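Collectin placenta 1 (Mus musculus, PDB 2OX9) binds the leukocyte cell-surface glycan Lewis(x) through its calcium-containing C-type lectin carbohydrate-recognition domain and probably serves as a scavenger receptor. Local coordinates at residues Lys10-Lys15 with Gln49-Lys54. Residues are numbered along the deposited sequence; the frame is centred on the assembly and turned at random.
Sequences KNFTDK and QQWIKK
Phe-12 covers one face of the Trp-51 indole, with CB centred over the six-membered ring, 3.5 Å from its centroid and only 6° off the ring normal. Its phenyl ring extends from there over the five-membered ring as an offset stack, planes at 24°, and CD1 of Phe-12 comes within 3.4 Å of CG of Trp-51. Trp-51 answers with its own CB, which lies over the phenyl face 4.0 Å from the ring centroid, while Thr-13 CG2 sits near the rim of the opposite face. Phe-12 holds CG anti to the backbone N (chi1 178°), and the two side chains run antiparallel alongside one another, each methylene over the partner's ring. At the indole edge, CB of Lys-10 meets CH2 of Trp-51 at 3.5 Å before the lysine chain bends away; the Asn-11 carbonyl O approaches CZ2 of Trp-51 obliquely, at 3.2 Å. Tyr-17, on the adjoining strand 15-19, and His-55 also meet the indole. The Phe-12 side chain lies about 7 Å from a bound calcium ion. Through the type II' turn Phe-12 to Lys-15, strand 10-12 forms an N-terminal beta hairpin, which this aromatic packing joins to helix 46-54, the second helix of the C-type lectin fold.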
loop_
_atom_site.group_PDB
_atom_site.type_symbol
_atom_site.label_atom_id
_atom_site.label_comp_id
_atom_site.label_asym_id
_atom_site.label_seq_id
_atom_site.Cartn_x
_atom_site.Cartn_y
_atom_site.Cartn_z
ATOM N N LYS A 10 -3.302 2.385 14.972
ATOM C CA LYS A 10 -4.169 3.558 14.963
ATOM C C LYS A 10 -5.561 3.136 14.511
ATOM O O LYS A 10 -5.702 2.270 13.646
ATOM C CB LYS A 10 -3.660 4.612 13.979
ATOM C CG LYS A 10 -2.246 5.126 14.221
ATOM C CD LYS A 10 -2.142 5.907 15.516
ATOM C CE LYS A 10 -0.823 6.656 15.571
ATOM N NZ LYS A 10 0.320 5.723 15.371
ATOM N N ASN A 11 -6.585 3.766 15.069
ATOM C CA ASN A 11 -7.941 3.430 14.682
ATOM C C ASN A 11 -8.588 4.477 13.773
ATOM O O ASN A 11 -8.342 5.680 13.893
ATOM C CB ASN A 11 -8.812 3.229 15.919
ATOM C CG ASN A 11 -9.100 4.524 16.642
ATOM O OD1 ASN A 11 -8.190 5.182 17.150
ATOM N ND2 ASN A 11 -10.374 4.905 16.689
ATOM N N PHE A 12 -9.387 3.987 12.836
ATOM C CA PHE A 12 -10.147 4.820 11.910
ATOM C C PHE A 12 -11.415 4.000 11.697
ATOM O O PHE A 12 -11.346 2.891 11.186
ATOM C CB PHE A 12 -9.423 5.003 10.582
ATOM C CG PHE A 12 -10.201 5.825 9.592
ATOM C CD1 PHE A 12 -10.508 7.152 9.868
ATOM C CD2 PHE A 12 -10.650 5.266 8.400
ATOM C CE1 PHE A 12 -11.256 7.913 8.971
ATOM C CE2 PHE A 12 -11.397 6.021 7.495
ATOM C CZ PHE A 12 -11.700 7.340 7.780
ATOM N N THR A 13 -12.564 4.553 12.077
ATOM C CA THR A 13 -13.834 3.833 12.004
ATOM C C THR A 13 -13.633 2.522 12.761
ATOM O O THR A 13 -13.110 2.543 13.879
ATOM C CB THR A 13 -14.311 3.565 10.544
ATOM O OG1 THR A 13 -13.363 2.748 9.852
ATOM C CG2 THR A 13 -14.490 4.874 9.801
ATOM N N ASP A 14 -14.013 1.386 12.178
ATOM C CA ASP A 14 -13.865 0.109 12.885
ATOM C C ASP A 14 -12.660 -0.727 12.451
ATOM O O ASP A 14 -12.680 -1.955 12.545
ATOM C CB ASP A 14 -15.148 -0.722 12.742
ATOM C CG ASP A 14 -15.364 -1.224 11.333
ATOM O OD1 ASP A 14 -14.880 -0.571 10.382
ATOM O OD2 ASP A 14 -16.034 -2.268 11.173
ATOM N N LYS A 15 -11.611 -0.054 11.987
ATOM C CA LYS A 15 -10.406 -0.734 11.548
ATOM C C LYS A 15 -9.203 -0.236 12.323
ATOM O O LYS A 15 -9.260 0.817 12.971
ATOM C CB LYS A 15 -10.178 -0.497 10.055
ATOM C CG LYS A 15 -11.271 -1.055 9.165
ATOM C CD LYS A 15 -11.570 -2.501 9.503
ATOM C CE LYS A 15 -11.804 -3.301 8.242
ATOM N NZ LYS A 15 -10.606 -3.274 7.354
ATOM N N GLN A 49 -8.301 7.491 2.548
ATOM C CA GLN A 49 -7.080 7.983 1.911
ATOM C C GLN A 49 -6.537 9.215 2.625
ATOM O O GLN A 49 -5.336 9.329 2.858
ATOM C CB GLN A 49 -7.355 8.343 0.440
ATOM C CG GLN A 49 -6.224 9.091 -0.248
ATOM C CD GLN A 49 -4.945 8.287 -0.319
ATOM O OE1 GLN A 49 -4.949 7.113 -0.697
ATOM N NE2 GLN A 49 -3.833 8.921 0.030
ATOM N N GLN A 50 -7.433 10.143 2.941
ATOM C CA GLN A 50 -7.063 11.374 3.621
ATOM C C GLN A 50 -6.510 11.100 5.013
ATOM O O GLN A 50 -5.513 11.702 5.423
ATOM C CB GLN A 50 -8.271 12.297 3.738
ATOM C CG GLN A 50 -8.197 13.558 2.879
ATOM C CD GLN A 50 -6.946 14.388 3.144
ATOM O OE1 GLN A 50 -6.649 14.748 4.286
ATOM N NE2 GLN A 50 -6.205 14.694 2.082
ATOM N N TRP A 51 -7.172 10.209 5.742
ATOM C CA TRP A 51 -6.749 9.853 7.095
ATOM C C TRP A 51 -5.371 9.195 7.024
ATOM O O TRP A 51 -4.509 9.436 7.870
ATOM C CB TRP A 51 -7.752 8.881 7.717
ATOM C CG TRP A 51 -7.468 8.542 9.145
ATOM C CD1 TRP A 51 -7.766 9.292 10.243
ATOM C CD2 TRP A 51 -6.794 7.378 9.623
ATOM N NE1 TRP A 51 -7.321 8.666 11.383
ATOM C CE2 TRP A 51 -6.714 7.489 11.031
ATOM C CE3 TRP A 51 -6.244 6.250 9.000
ATOM C CZ2 TRP A 51 -6.105 6.518 11.823
ATOM C CZ3 TRP A 51 -5.634 5.280 9.794
ATOM C CH2 TRP A 51 -5.570 5.421 11.187
ATOM N N ILE A 52 -5.164 8.358 6.009
ATOM C CA ILE A 52 -3.880 7.688 5.854
ATOM C C ILE A 52 -2.793 8.696 5.502
ATOM O O ILE A 52 -1.667 8.610 6.006
ATOM C CB ILE A 52 -3.945 6.594 4.762
ATOM C CG1 ILE A 52 -4.683 5.372 5.309
ATOM C CG2 ILE A 52 -2.537 6.194 4.315
ATOM C CD1 ILE A 52 -4.873 4.261 4.280
ATOM N N LYS A 53 -3.148 9.658 4.648
ATOM C CA LYS A 53 -2.217 10.688 4.209
ATOM C C LYS A 53 -1.575 11.439 5.379
ATOM O O LYS A 53 -0.370 11.684 5.390
ATOM C CB LYS A 53 -2.939 11.692 3.300
ATOM C CG LYS A 53 -2.072 12.859 2.860
ATOM C CD LYS A 53 -2.912 13.999 2.330
ATOM C CE LYS A 53 -2.069 15.240 2.112
ATOM N NZ LYS A 53 -2.871 16.341 1.530
ATOM N N LYS A 54 -2.373 11.796 6.373
ATOM C CA LYS A 54 -1.832 12.544 7.501
ATOM C C LYS A 54 -0.926 11.741 8.431
ATOM O O LYS A 54 -0.182 12.317 9.230
ATOM C CB LYS A 54 -2.975 13.205 8.266
ATOM C CG LYS A 54 -3.556 14.401 7.509
ATOM C CD LYS A 54 -4.991 14.654 7.891
ATOM C CE LYS A 54 -5.606 15.757 7.048
ATOM N NZ LYS A 54 -7.097 15.770 7.191
#